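Local atomic coordinates of DPS family protein (Vibrio cholerae O1 biovar El Tor, PDB entry 3IQ1), a protein that probably binds and oxidises iron as a Dps-type member of the ferritin-like superfamily, and assembles from twelve copies of its chain. Residues 39-44 with 51-56; 72-75 with 80-83; 119-124 with 145-150. All blocks are in the same frame, centred on the assembly; numbering follows the deposited sequence.

In the fold
The contacts sample a ferritin-like four-helix bundle along its length. Contacts 1 and 2 both use helix 49-76, on opposite sides of the chain's centre and with their own centres about 29 Å apart; contact 3 joins the other hairpin, helices 103-131 and 134-158. Contact 1 is buried and mixes paired imidazoles with aromatic and aliphatic packing. Contact 3, also buried, is wholly polar, with an amide pair and a salt bridge. Contact 2, only partly buried, packs a loop on a helix through apolar groups. All three meet neighbouring subunits: E148 of contact 3 pairs with a copy of R73, a residue of segment 72-75, in another chain.

Contact 1: residues 39-44 with 51-56; sequences GYHWNI and ELHAKF
Where helices 13-43 and 49-76 run antiparallel at one end of the bundle, H41 and H53 lock together through two reciprocal hydrogen bonds. ND1 of H41 donates to O of H53 at 2.8 Å, and ND1 of H53 donates to O of H41 at 3.0 Å. Each acceptor lies near the plane of the imidazole that reaches it, although the ND1 of H53 stands above the carbonyl plane of H41. Both side chains turn CG anti to the backbone N (chi1 167° in H41, -173° in H53), which swings the rings into the space between the helices and lays them in an offset stack, centroids 3.9 Å apart and planes inclined by only 16°. The overlap is tight at the rims, CE1 of H41 sitting 3.1 Å from CE1 of H53. With ND1 of each ring tied to a carbonyl, ring rotation is fixed and NE2 is kept away from the opposing backbone.

In the Dps fold, iron is typically oxidised between subunits, at sites lined by histidines and carboxylates. The histidine pair is consistent with such a place: E57 touches H41 within the chain, and E72 of a neighbouring subunit packs on both H41 and H53.

On the bundle side, the ring of F56 receives Y40 in two ways. CB of Y40 lies over its face, 3.8 Å from the centroid, while the Y40 ring presents its edge in a T-shaped arrangement and carries its hydroxyl onward to ND1 of H97. Further along, CD1 of I44, the residue that leaves helix 13-43, meets CD1 of L52 at 4.0 Å, the two side chains crossing nearly at right angles. S106 and L110 of helix 103-131 cover both Y40 and F56.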
ATOM      1  N   GLY B  39       3.171  -6.707 -32.033  1.00  7.31           N
ATOM      2  CA  GLY B  39       4.104  -6.290 -33.066  1.00  7.33           C
ATOM      3  C   GLY B  39       4.246  -4.763 -33.098  1.00  8.30           C
ATOM      4  O   GLY B  39       5.330  -4.215 -33.250  1.00  8.25           O
ATOM      5  N   TYR B  40       3.129  -4.062 -33.004  1.00  7.80           N
ATOM      6  CA  TYR B  40       3.193  -2.603 -33.033  1.00  7.63           C
ATOM      7  C   TYR B  40       4.081  -2.060 -31.911  1.00  7.53           C
ATOM      8  O   TYR B  40       4.863  -1.106 -32.128  1.00  9.45           O
ATOM      9  CB  TYR B  40       1.805  -1.979 -32.935  1.00  7.66           C
ATOM     10  CG  TYR B  40       0.772  -2.353 -34.006  1.00  6.39           C
ATOM     11  CD1 TYR B  40       1.125  -2.821 -35.245  1.00  6.22           C
ATOM     12  CD2 TYR B  40      -0.588  -2.159 -33.758  1.00  5.20           C
ATOM     13  CE1 TYR B  40       0.141  -3.132 -36.211  1.00  8.44           C
ATOM     14  CE2 TYR B  40      -1.551  -2.436 -34.673  1.00  8.02           C
ATOM     15  CZ  TYR B  40      -1.216  -2.930 -35.922  1.00  8.41           C
ATOM     16  OH  TYR B  40      -2.169  -3.222 -36.873  1.00  7.71           O
ATOM     17  N   HIS B  41       3.907  -2.623 -30.707  1.00  7.65           N
ATOM     18  CA  HIS B  41       4.724  -2.336 -29.523  1.00  7.23           C
ATOM     19  C   HIS B  41       6.185  -2.579 -29.756  1.00  7.92           C
ATOM     20  O   HIS B  41       7.013  -1.733 -29.469  1.00  8.31           O
ATOM     21  CB  HIS B  41       4.174  -3.181 -28.365  1.00  6.80           C
ATOM     22  CG  HIS B  41       5.031  -3.262 -27.154  1.00  9.25           C
ATOM     23  ND1 HIS B  41       5.209  -2.203 -26.271  1.00  8.91           N
ATOM     24  CD2 HIS B  41       5.674  -4.320 -26.610  1.00 10.60           C
ATOM     25  CE1 HIS B  41       5.961  -2.607 -25.263  1.00  9.26           C
ATOM     26  NE2 HIS B  41       6.281  -3.882 -25.452  1.00 11.33           N
ATOM     27  N   TRP B  42       6.525  -3.775 -30.217  1.00  7.36           N
ATOM     28  CA  TRP B  42       7.922  -4.139 -30.443  1.00  7.22           C
ATOM     29  C   TRP B  42       8.598  -3.320 -31.501  1.00  7.95           C
ATOM     30  O   TRP B  42       9.792  -2.980 -31.350  1.00  8.16           O
ATOM     31  CB  TRP B  42       8.028  -5.619 -30.824  1.00  8.03           C
ATOM     32  CG  TRP B  42       7.697  -6.555 -29.694  1.00  6.93           C
ATOM     33  CD1 TRP B  42       7.856  -6.332 -28.359  1.00  9.98           C
ATOM     34  CD2 TRP B  42       7.102  -7.841 -29.821  1.00  4.33           C
ATOM     35  NE1 TRP B  42       7.398  -7.392 -27.644  1.00  8.88           N
ATOM     36  CE2 TRP B  42       6.929  -8.344 -28.509  1.00  6.92           C
ATOM     37  CE3 TRP B  42       6.701  -8.607 -30.900  1.00  6.81           C
ATOM     38  CZ2 TRP B  42       6.392  -9.572 -28.263  1.00  7.70           C
ATOM     39  CZ3 TRP B  42       6.148  -9.870 -30.662  1.00  6.56           C
ATOM     40  CH2 TRP B  42       5.981 -10.324 -29.334  1.00  8.01           C
ATOM     41  N   ASN B  43       7.889  -3.036 -32.597  1.00  7.98           N
ATOM     42  CA  ASN B  43       8.517  -2.528 -33.820  1.00  9.10           C
ATOM     43  C   ASN B  43       8.469  -1.026 -34.102  1.00  7.43           C
ATOM     44  O   ASN B  43       9.060  -0.560 -35.074  1.00  8.15           O
ATOM     45  CB  ASN B  43       7.960  -3.251 -35.024  1.00  8.26           C
ATOM     46  CG  ASN B  43       8.212  -4.800 -34.954  1.00  8.99           C
ATOM     47  OD1 ASN B  43       9.294  -5.226 -34.509  1.00  9.59           O
ATOM     48  ND2 ASN B  43       7.234  -5.619 -35.406  1.00  7.15           N
ATOM     49  N   ILE B  44       7.775  -0.294 -33.266  1.00  8.56           N
ATOM     50  CA  ILE B  44       7.721   1.169 -33.398  1.00  7.73           C
ATOM     51  C   ILE B  44       9.119   1.814 -33.372  1.00  7.67           C
ATOM     52  O   ILE B  44       9.980   1.407 -32.615  1.00  7.32           O
ATOM     53  CB  ILE B  44       6.804   1.777 -32.306  1.00  7.47           C
ATOM     54  CG1 ILE B  44       6.541   3.270 -32.557  1.00  8.78           C
ATOM     55  CG2 ILE B  44       7.292   1.513 -30.865  1.00  8.71           C
ATOM     56  CD1 ILE B  44       5.814   3.683 -33.841  1.00  5.73           C
ATOM     57  N   GLU B  51       6.276   6.989 -26.208  1.00  9.39           N
ATOM     58  CA  GLU B  51       4.858   7.219 -26.054  1.00  9.81           C
ATOM     59  C   GLU B  51       4.035   6.026 -26.545  1.00  7.78           C
ATOM     60  O   GLU B  51       3.123   5.524 -25.852  1.00  8.72           O
ATOM     61  CB  GLU B  51       4.455   8.428 -26.870  1.00 11.15           C
ATOM     62  CG  GLU B  51       2.931   8.647 -26.752  1.00 16.22           C
ATOM     63  CD  GLU B  51       2.426   9.864 -27.456  1.00 22.75           C
ATOM     64  OE1 GLU B  51       1.427   9.776 -28.228  1.00 27.78           O
ATOM     65  OE2 GLU B  51       3.044  10.914 -27.257  1.00 27.19           O
ATOM     66  N   LEU B  52       4.337   5.583 -27.753  1.00  7.23           N
ATOM     67  CA  LEU B  52       3.560   4.511 -28.360  1.00  6.32           C
ATOM     68  C   LEU B  52       3.988   3.126 -27.911  1.00  7.21           C
ATOM     69  O   LEU B  52       3.152   2.219 -27.821  1.00  7.45           O
ATOM     70  CB  LEU B  52       3.584   4.639 -29.888  1.00  6.07           C
ATOM     71  CG  LEU B  52       2.926   5.883 -30.471  1.00  6.46           C
ATOM     72  CD1 LEU B  52       2.964   5.860 -32.004  1.00  7.18           C
ATOM     73  CD2 LEU B  52       1.477   6.027 -29.955  1.00  6.85           C
ATOM     74  N   HIS B  53       5.260   2.929 -27.560  1.00  7.91           N
ATOM     75  CA  HIS B  53       5.695   1.656 -26.943  1.00  8.87           C
ATOM     76  C   HIS B  53       4.814   1.441 -25.716  1.00 10.12           C
ATOM     77  O   HIS B  53       4.256   0.351 -25.528  1.00 11.31           O
ATOM     78  CB  HIS B  53       7.185   1.746 -26.607  1.00  9.46           C
ATOM     79  CG  HIS B  53       7.835   0.488 -26.112  1.00  9.04           C
ATOM     80  ND1 HIS B  53       8.079  -0.613 -26.917  1.00 16.24           N
ATOM     81  CD2 HIS B  53       8.346   0.180 -24.898  1.00 11.78           C
ATOM     82  CE1 HIS B  53       8.682  -1.548 -26.204  1.00 13.21           C
ATOM     83  NE2 HIS B  53       8.841  -1.108 -24.975  1.00 14.14           N
ATOM     84  N   ALA B  54       4.611   2.503 -24.951  1.00  9.41           N
ATOM     85  CA  ALA B  54       3.795   2.416 -23.748  1.00  9.20           C
ATOM     86  C   ALA B  54       2.288   2.303 -24.079  1.00  8.62           C
ATOM     87  O   ALA B  54       1.581   1.473 -23.469  1.00  8.86           O
ATOM     88  CB  ALA B  54       4.041   3.602 -22.803  1.00  9.47           C
ATOM     89  N   LYS B  55       1.806   3.092 -25.043  1.00  9.14           N
ATOM     90  CA  LYS B  55       0.380   3.036 -25.419  1.00  7.13           C
ATOM     91  C   LYS B  55      -0.050   1.685 -25.966  1.00  7.38           C
ATOM     92  O   LYS B  55      -1.096   1.161 -25.589  1.00  7.39           O
ATOM     93  CB  LYS B  55       0.029   4.161 -26.387  1.00  8.33           C
ATOM     94  CG  LYS B  55      -1.439   4.281 -26.797  1.00  8.55           C
ATOM     95  CD  LYS B  55      -2.442   4.357 -25.666  1.00  9.28           C
ATOM     96  CE  LYS B  55      -2.176   5.557 -24.781  1.00  9.43           C
ATOM     97  NZ  LYS B  55      -3.322   5.778 -23.793  1.00  9.96           N
ATOM     98  N   PHE B  56       0.766   1.125 -26.845  1.00  5.74           N
ATOM     99  CA  PHE B  56       0.473  -0.178 -27.443  1.00  5.47           C
ATOM    100  C   PHE B  56       0.437  -1.252 -26.360  1.00  6.67           C
ATOM    101  O   PHE B  56      -0.395  -2.156 -26.425  1.00  7.97           O
ATOM    102  CB  PHE B  56       1.435  -0.517 -28.561  1.00  5.77           C
ATOM    103  CG  PHE B  56       1.313   0.383 -29.774  1.00  6.47           C
ATOM    104  CD1 PHE B  56       0.082   0.807 -30.246  1.00  7.94           C
ATOM    105  CD2 PHE B  56       2.422   0.749 -30.468  1.00  7.30           C
ATOM    106  CE1 PHE B  56       0.013   1.642 -31.372  1.00  9.87           C
ATOM    107  CE2 PHE B  56       2.359   1.533 -31.568  1.00  8.16           C
ATOM    108  CZ  PHE B  56       1.152   2.000 -32.018  1.00  7.96           C
TER

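Contact 2: residues 72-75 with 80-83; sequences ERIL and RPMH
R80 spends its polar end outside this contact: its NE forms a salt bridge with OD1 of D99 in a neighbouring subunit, reached by a side chain fully extended as far as NE. What R80 offers helix 49-76 is its main chain, whose carbonyl carbon lies 3.6 Å from CG2 of I74. The same methyl touches N of P81 at 3.5 Å, so it rests against the R80-P81 peptide link. Because the proline nitrogen is that of a tertiary amide, it has no N-H to satisfy, and the methyl over it blocks no donor. I74 can deliver the methyl because its chi1 of -67° turns CG2 anti to the backbone N and out toward the loop.

One residue on, L75 takes the proline ring. CD2 of L75 meets CD of P81 at 3.6 Å and CG of L75 lies 3.8 Å from CG of P81, the two side chains crossing at about a right angle. The loop thus folds back over the last turn of the helix it has just left; no hydrogen bond joins the two segments, which meet through van der Waals contact.

R80 to M82 run extended in the loop between helix 49-76 and the short helix 85-91, with O of M82 bonded to OH of Y88. L23 and N24 of helix 13-43 flank I74 within the chain, and two other subunits close around L75, contributing W42 and W152 respectively.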
ATOM      1  N   GLU B  72     -13.743 -17.580 -21.265  1.00  8.26           N
ATOM      2  CA  GLU B  72     -14.520 -18.024 -20.076  1.00  7.82           C
ATOM      3  C   GLU B  72     -16.035 -17.971 -20.367  1.00  7.35           C
ATOM      4  O   GLU B  72     -16.779 -18.844 -19.911  1.00  6.95           O
ATOM      5  CB  GLU B  72     -14.230 -17.172 -18.872  1.00  9.80           C
ATOM      6  CG  GLU B  72     -12.909 -17.321 -18.318  1.00 17.84           C
ATOM      7  CD  GLU B  72     -12.797 -16.571 -17.018  1.00 23.16           C
ATOM      8  OE1 GLU B  72     -13.482 -15.495 -16.828  1.00 28.39           O
ATOM      9  OE2 GLU B  72     -12.007 -17.073 -16.220  1.00 28.32           O
ATOM     10  N   ARG B  73     -16.493 -16.964 -21.092  1.00  7.15           N
ATOM     11  CA  ARG B  73     -17.929 -16.894 -21.462  1.00  5.27           C
ATOM     12  C   ARG B  73     -18.309 -18.089 -22.354  1.00  6.72           C
ATOM     13  O   ARG B  73     -19.347 -18.665 -22.198  1.00  6.31           O
ATOM     14  CB  ARG B  73     -18.291 -15.566 -22.159  1.00  5.24           C
ATOM     15  CG  ARG B  73     -19.761 -15.346 -22.381  1.00  5.25           C
ATOM     16  CD  ARG B  73     -20.573 -15.253 -21.088  1.00  6.35           C
ATOM     17  NE  ARG B  73     -21.987 -15.459 -21.318  1.00  6.68           N
ATOM     18  CZ  ARG B  73     -22.857 -15.753 -20.359  1.00  6.99           C
ATOM     19  NH1 ARG B  73     -22.450 -15.756 -19.090  1.00  6.33           N
ATOM     20  NH2 ARG B  73     -24.132 -15.969 -20.644  1.00  5.52           N
ATOM     21  N   ILE B  74     -17.453 -18.440 -23.308  1.00  6.12           N
ATOM     22  CA  ILE B  74     -17.670 -19.599 -24.173  1.00  6.54           C
ATOM     23  C   ILE B  74     -17.771 -20.869 -23.343  1.00  5.87           C
ATOM     24  O   ILE B  74     -18.695 -21.691 -23.516  1.00  6.84           O
ATOM     25  CB  ILE B  74     -16.578 -19.683 -25.262  1.00  6.48           C
ATOM     26  CG1 ILE B  74     -16.720 -18.491 -26.246  1.00  8.44           C
ATOM     27  CG2 ILE B  74     -16.623 -21.065 -25.970  1.00  8.43           C
ATOM     28  CD1 ILE B  74     -15.460 -18.199 -27.130  1.00  8.63           C
ATOM     29  N   LEU B  75     -16.854 -21.027 -22.396  1.00  5.35           N
ATOM     30  CA  LEU B  75     -16.884 -22.194 -21.486  1.00  5.22           C
ATOM     31  C   LEU B  75     -18.187 -22.185 -20.650  1.00  6.44           C
ATOM     32  O   LEU B  75     -18.751 -23.226 -20.352  1.00  6.49           O
ATOM     33  CB  LEU B  75     -15.648 -22.146 -20.566  1.00  5.40           C
ATOM     34  CG  LEU B  75     -14.316 -22.473 -21.243  1.00  7.34           C
ATOM     35  CD1 LEU B  75     -13.135 -21.882 -20.438  1.00  9.03           C
ATOM     36  CD2 LEU B  75     -14.217 -23.980 -21.443  1.00  9.13           C
ATOM     37  N   ARG B  80     -16.719 -25.027 -26.503  1.00 11.28           N
ATOM     38  CA  ARG B  80     -15.272 -25.125 -26.551  1.00 10.97           C
ATOM     39  C   ARG B  80     -14.617 -23.852 -27.084  1.00  9.70           C
ATOM     40  O   ARG B  80     -14.840 -23.525 -28.224  1.00 10.20           O
ATOM     41  CB  ARG B  80     -14.936 -26.265 -27.544  1.00 11.80           C
ATOM     42  CG  ARG B  80     -13.455 -26.472 -27.818  1.00 12.28           C
ATOM     43  CD  ARG B  80     -13.277 -27.577 -28.835  1.00 13.73           C
ATOM     44  NE  ARG B  80     -11.888 -27.896 -29.170  1.00 14.01           N
ATOM     45  CZ  ARG B  80     -11.107 -27.175 -29.975  1.00 12.13           C
ATOM     46  NH1 ARG B  80     -11.504 -26.031 -30.514  1.00 14.34           N
ATOM     47  NH2 ARG B  80      -9.856 -27.582 -30.190  1.00 13.48           N
ATOM     48  N   PRO B  81     -13.796 -23.173 -26.288  1.00  9.65           N
ATOM     49  CA  PRO B  81     -13.117 -22.010 -26.883  1.00 10.55           C
ATOM     50  C   PRO B  81     -11.994 -22.453 -27.812  1.00  8.80           C
ATOM     51  O   PRO B  81     -11.202 -23.317 -27.432  1.00  9.96           O
ATOM     52  CB  PRO B  81     -12.447 -21.334 -25.720  1.00 11.56           C
ATOM     53  CG  PRO B  81     -12.472 -22.344 -24.604  1.00 12.03           C
ATOM     54  CD  PRO B  81     -13.433 -23.400 -24.896  1.00 10.92           C
HETATM   55  N   MSE B  82     -11.922 -21.837 -28.975  1.00  8.20           N
HETATM   56  CA  MSE B  82     -10.797 -22.042 -29.847  1.00  8.03           C
HETATM   57  C   MSE B  82      -9.509 -21.683 -29.079  1.00  8.53           C
HETATM   58  O   MSE B  82      -9.459 -20.668 -28.406  1.00  8.45           O
HETATM   59  CB  MSE B  82     -10.920 -21.187 -31.090  1.00  8.61           C
HETATM   60  CG  MSE B  82     -10.976 -21.914 -32.306  1.00 14.87           C
HETATM   61 SE   MSE B  82     -11.076 -20.641 -33.866  0.80 13.14          SE
HETATM   62  CE  MSE B  82     -12.704 -20.158 -33.580  1.00  8.08           C
ATOM     63  N   HIS B  83      -8.501 -22.525 -29.200  1.00  8.48           N
ATOM     64  CA  HIS B  83      -7.292 -22.414 -28.403  1.00  8.83           C
ATOM     65  C   HIS B  83      -6.061 -22.864 -29.158  1.00 10.07           C
ATOM     66  O   HIS B  83      -5.138 -23.431 -28.600  1.00 10.50           O
ATOM     67  CB  HIS B  83      -7.443 -23.098 -27.031  1.00  9.29           C
ATOM     68  CG  HIS B  83      -7.889 -24.531 -27.095  1.00  8.69           C
ATOM     69  ND1 HIS B  83      -7.055 -25.594 -26.828  1.00 10.08           N
ATOM     70  CD2 HIS B  83      -9.090 -25.059 -27.379  1.00  4.12           C
ATOM     71  CE1 HIS B  83      -7.750 -26.729 -26.931  1.00  6.14           C
ATOM     72  NE2 HIS B  83      -8.987 -26.425 -27.253  1.00 11.93           N
TER

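Contact 3: residues 119-124 with 145-150; sequences HQQRDI and REQEKL
The amide planes of Q121 and Q147 are inclined by only 17° and meet through a hydrogen bond, not face on face, and the guanidinium of R122 takes OE2 of E148 at its edge. NE2 of Q121 donates to OE1 of Q147 at 2.8 Å; this OE1 lies close to the amide plane of Q121, while NE2 is tilted out of the carbonyl plane of Q147. OH of Y30 bonds both OE1 of Q121 and NE2 of Q147, so a single hydroxyl from helix 13-43 closes a small ring of polar groups and fixes which way each amide is turned.

These segments belong to the third and fourth long helices of the ferritin-like bundle, which run antiparallel here. Even at their nearest, CA of Q121 and CA of Q147 are 10.3 Å apart, and long extended side chains span the distance.

In the salt bridge, NH2 of R122 lies 2.8 Å from OE2 of E148, with an N-H...O angle of 163°. OE2 accepts through its anti lone pair, and the carboxylate plane is turned 45° from the guanidinium. NH2 of R122 also donates to O of I9, and OE1 of E148 pairs with NH1 of R73, both partners on the same neighbouring subunit.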
ATOM      1  N   HIS B 119     -18.266  -4.043 -34.611  1.00  7.39           N
ATOM      2  CA  HIS B 119     -19.321  -4.508 -35.510  1.00  8.31           C
ATOM      3  C   HIS B 119     -19.765  -5.902 -35.064  1.00  7.84           C
ATOM      4  O   HIS B 119     -20.980  -6.182 -34.963  1.00  7.21           O
ATOM      5  CB  HIS B 119     -18.741  -4.503 -36.919  1.00  9.29           C
ATOM      6  CG  HIS B 119     -19.715  -4.793 -37.992  1.00 16.29           C
ATOM      7  ND1 HIS B 119     -20.028  -6.078 -38.365  1.00 23.05           N
ATOM      8  CD2 HIS B 119     -20.367  -3.970 -38.848  1.00 21.07           C
ATOM      9  CE1 HIS B 119     -20.897  -6.039 -39.356  1.00 22.97           C
ATOM     10  NE2 HIS B 119     -21.095  -4.774 -39.694  1.00 25.28           N
ATOM     11  N   GLN B 120     -18.811  -6.782 -34.794  1.00  8.15           N
ATOM     12  CA  GLN B 120     -19.129  -8.185 -34.417  1.00  6.89           C
ATOM     13  C   GLN B 120     -19.775  -8.242 -33.048  1.00  7.51           C
ATOM     14  O   GLN B 120     -20.724  -8.982 -32.827  1.00  8.17           O
ATOM     15  CB  GLN B 120     -17.902  -9.075 -34.378  1.00  7.73           C
ATOM     16  CG  GLN B 120     -17.476  -9.698 -35.551  1.00 12.85           C
ATOM     17  CD  GLN B 120     -16.310 -10.611 -35.134  1.00 14.90           C
ATOM     18  OE1 GLN B 120     -15.330 -10.117 -34.605  1.00 19.08           O
ATOM     19  NE2 GLN B 120     -16.493 -11.862 -35.206  1.00  8.99           N
ATOM     20  N   GLN B 121     -19.297  -7.390 -32.121  1.00  5.82           N
ATOM     21  CA  GLN B 121     -19.881  -7.329 -30.774  1.00  4.99           C
ATOM     22  C   GLN B 121     -21.318  -6.818 -30.801  1.00  6.35           C
ATOM     23  O   GLN B 121     -22.139  -7.351 -30.082  1.00  6.33           O
ATOM     24  CB  GLN B 121     -18.988  -6.517 -29.850  1.00  5.20           C
ATOM     25  CG  GLN B 121     -17.686  -7.266 -29.603  1.00  5.94           C
ATOM     26  CD  GLN B 121     -16.505  -6.517 -29.088  1.00  7.38           C
ATOM     27  OE1 GLN B 121     -15.572  -7.153 -28.635  1.00  8.98           O
ATOM     28  NE2 GLN B 121     -16.560  -5.184 -29.015  1.00  7.30           N
ATOM     29  N   ARG B 122     -21.652  -5.845 -31.657  1.00  5.89           N
ATOM     30  CA  ARG B 122     -23.013  -5.381 -31.791  1.00  4.76           C
ATOM     31  C   ARG B 122     -23.951  -6.485 -32.352  1.00  5.05           C
ATOM     32  O   ARG B 122     -25.087  -6.648 -31.919  1.00  6.63           O
ATOM     33  CB  ARG B 122     -23.047  -4.164 -32.694  1.00  5.35           C
ATOM     34  CG  ARG B 122     -22.380  -2.941 -32.036  1.00  4.60           C
ATOM     35  CD  ARG B 122     -22.203  -1.845 -33.035  1.00  6.04           C
ATOM     36  NE  ARG B 122     -21.606  -0.662 -32.422  1.00  5.22           N
ATOM     37  CZ  ARG B 122     -20.679   0.105 -32.984  1.00  5.13           C
ATOM     38  NH1 ARG B 122     -20.235  -0.161 -34.224  1.00  7.57           N
ATOM     39  NH2 ARG B 122     -20.196   1.175 -32.311  1.00  5.37           N
ATOM     40  N   ASP B 123     -23.419  -7.263 -33.288  1.00  5.56           N
ATOM     41  CA  ASP B 123     -24.207  -8.369 -33.822  1.00  5.67           C
ATOM     42  C   ASP B 123     -24.493  -9.430 -32.771  1.00  6.42           C
ATOM     43  O   ASP B 123     -25.627  -9.882 -32.655  1.00  6.60           O
ATOM     44  CB  ASP B 123     -23.505  -9.015 -34.989  1.00  5.83           C
ATOM     45  CG  ASP B 123     -23.651  -8.236 -36.279  1.00 13.62           C
ATOM     46  OD1 ASP B 123     -24.501  -7.304 -36.366  1.00 11.81           O
ATOM     47  OD2 ASP B 123     -22.961  -8.622 -37.261  1.00 15.19           O
ATOM     48  N   ILE B 124     -23.467  -9.770 -31.987  1.00  5.80           N
ATOM     49  CA  ILE B 124     -23.641 -10.714 -30.900  1.00  5.36           C
ATOM     50  C   ILE B 124     -24.602 -10.174 -29.858  1.00  5.62           C
ATOM     51  O   ILE B 124     -25.459 -10.903 -29.323  1.00  6.98           O
ATOM     52  CB  ILE B 124     -22.294 -11.142 -30.264  1.00  5.04           C
ATOM     53  CG1 ILE B 124     -21.465 -11.903 -31.294  1.00  6.12           C
ATOM     54  CG2 ILE B 124     -22.551 -11.997 -29.001  1.00  6.78           C
ATOM     55  CD1 ILE B 124     -19.988 -12.060 -30.897  1.00  8.20           C
ATOM     56  N   ARG B 145     -18.781  -0.340 -25.087  1.00  5.38           N
ATOM     57  CA  ARG B 145     -18.699   1.012 -24.557  1.00  4.99           C
ATOM     58  C   ARG B 145     -17.212   1.415 -24.386  1.00  5.80           C
ATOM     59  O   ARG B 145     -16.851   2.586 -24.581  1.00  6.02           O
ATOM     60  CB  ARG B 145     -19.461   1.128 -23.264  1.00  4.99           C
ATOM     61  CG  ARG B 145     -18.847   0.421 -22.102  1.00  8.23           C
ATOM     62  CD  ARG B 145     -19.852   0.271 -20.956  1.00  9.43           C
ATOM     63  NE  ARG B 145     -20.146   1.571 -20.357  1.00  7.94           N
ATOM     64  CZ  ARG B 145     -20.694   1.741 -19.146  1.00 10.29           C
ATOM     65  NH1 ARG B 145     -20.872   2.951 -18.661  1.00 11.41           N
ATOM     66  NH2 ARG B 145     -21.067   0.715 -18.443  1.00 12.76           N
ATOM     67  N   GLU B 146     -16.381   0.464 -23.965  1.00  5.39           N
ATOM     68  CA  GLU B 146     -14.984   0.727 -23.754  1.00  5.61           C
ATOM     69  C   GLU B 146     -14.280   1.019 -25.082  1.00  5.00           C
ATOM     70  O   GLU B 146     -13.418   1.946 -25.201  1.00  5.31           O
ATOM     71  CB  GLU B 146     -14.305  -0.432 -23.007  1.00  6.81           C
ATOM     72  CG  GLU B 146     -14.811  -0.574 -21.563  1.00  8.34           C
ATOM     73  CD  GLU B 146     -14.308  -1.808 -20.872  1.00 14.19           C
ATOM     74  OE1 GLU B 146     -13.268  -2.326 -21.302  1.00 15.09           O
ATOM     75  OE2 GLU B 146     -14.928  -2.235 -19.854  1.00 15.38           O
ATOM     76  N   GLN B 147     -14.644   0.240 -26.096  1.00  5.13           N
ATOM     77  CA  GLN B 147     -13.908   0.306 -27.356  1.00  5.14           C
ATOM     78  C   GLN B 147     -14.359   1.462 -28.187  1.00  5.00           C
ATOM     79  O   GLN B 147     -13.567   2.037 -28.947  1.00  6.28           O
ATOM     80  CB  GLN B 147     -13.915  -1.024 -28.112  1.00  5.03           C
ATOM     81  CG  GLN B 147     -13.091  -2.010 -27.350  1.00  5.34           C
ATOM     82  CD  GLN B 147     -13.249  -3.447 -27.835  1.00  6.22           C
ATOM     83  OE1 GLN B 147     -14.145  -3.748 -28.644  1.00  6.39           O
ATOM     84  NE2 GLN B 147     -12.408  -4.318 -27.350  1.00  6.24           N
ATOM     85  N   GLU B 148     -15.606   1.888 -28.032  1.00  5.29           N
ATOM     86  CA  GLU B 148     -16.053   3.137 -28.659  1.00  5.53           C
ATOM     87  C   GLU B 148     -15.221   4.323 -28.151  1.00  5.57           C
ATOM     88  O   GLU B 148     -14.752   5.114 -28.944  1.00  5.38           O
ATOM     89  CB  GLU B 148     -17.537   3.383 -28.435  1.00  4.49           C
ATOM     90  CG  GLU B 148     -18.437   2.420 -29.200  1.00  6.67           C
ATOM     91  CD  GLU B 148     -19.904   2.552 -28.913  1.00  6.17           C
ATOM     92  OE1 GLU B 148     -20.268   3.075 -27.825  1.00  6.39           O
ATOM     93  OE2 GLU B 148     -20.740   2.092 -29.739  1.00  5.53           O
ATOM     94  N   LYS B 149     -14.993   4.382 -26.848  1.00  6.26           N
ATOM     95  CA  LYS B 149     -14.201   5.431 -26.228  1.00  4.66           C
ATOM     96  C   LYS B 149     -12.792   5.387 -26.828  1.00  4.79           C
ATOM     97  O   LYS B 149     -12.233   6.424 -27.215  1.00  5.09           O
ATOM     98  CB  LYS B 149     -14.170   5.291 -24.697  1.00  5.38           C
ATOM     99  CG  LYS B 149     -13.395   6.396 -24.070  1.00  7.16           C
ATOM    100  CD  LYS B 149     -13.172   6.151 -22.608  1.00 12.47           C
ATOM    101  CE  LYS B 149     -12.229   7.165 -22.046  1.00 15.51           C
ATOM    102  NZ  LYS B 149     -12.108   7.017 -20.514  1.00 19.88           N
ATOM    103  N   LEU B 150     -12.223   4.191 -26.921  1.00  4.97           N
ATOM    104  CA  LEU B 150     -10.862   4.065 -27.415  1.00  5.24           C
ATOM    105  C   LEU B 150     -10.782   4.497 -28.851  1.00  6.97           C
ATOM    106  O   LEU B 150      -9.825   5.182 -29.258  1.00  7.72           O
ATOM    107  CB  LEU B 150     -10.355   2.642 -27.254  1.00  6.37           C
ATOM    108  CG  LEU B 150      -8.885   2.377 -27.629  1.00  8.03           C
ATOM    109  CD1 LEU B 150      -7.877   3.427 -27.038  1.00 10.81           C
ATOM    110  CD2 LEU B 150      -8.476   0.938 -27.216  1.00 10.19           C
TER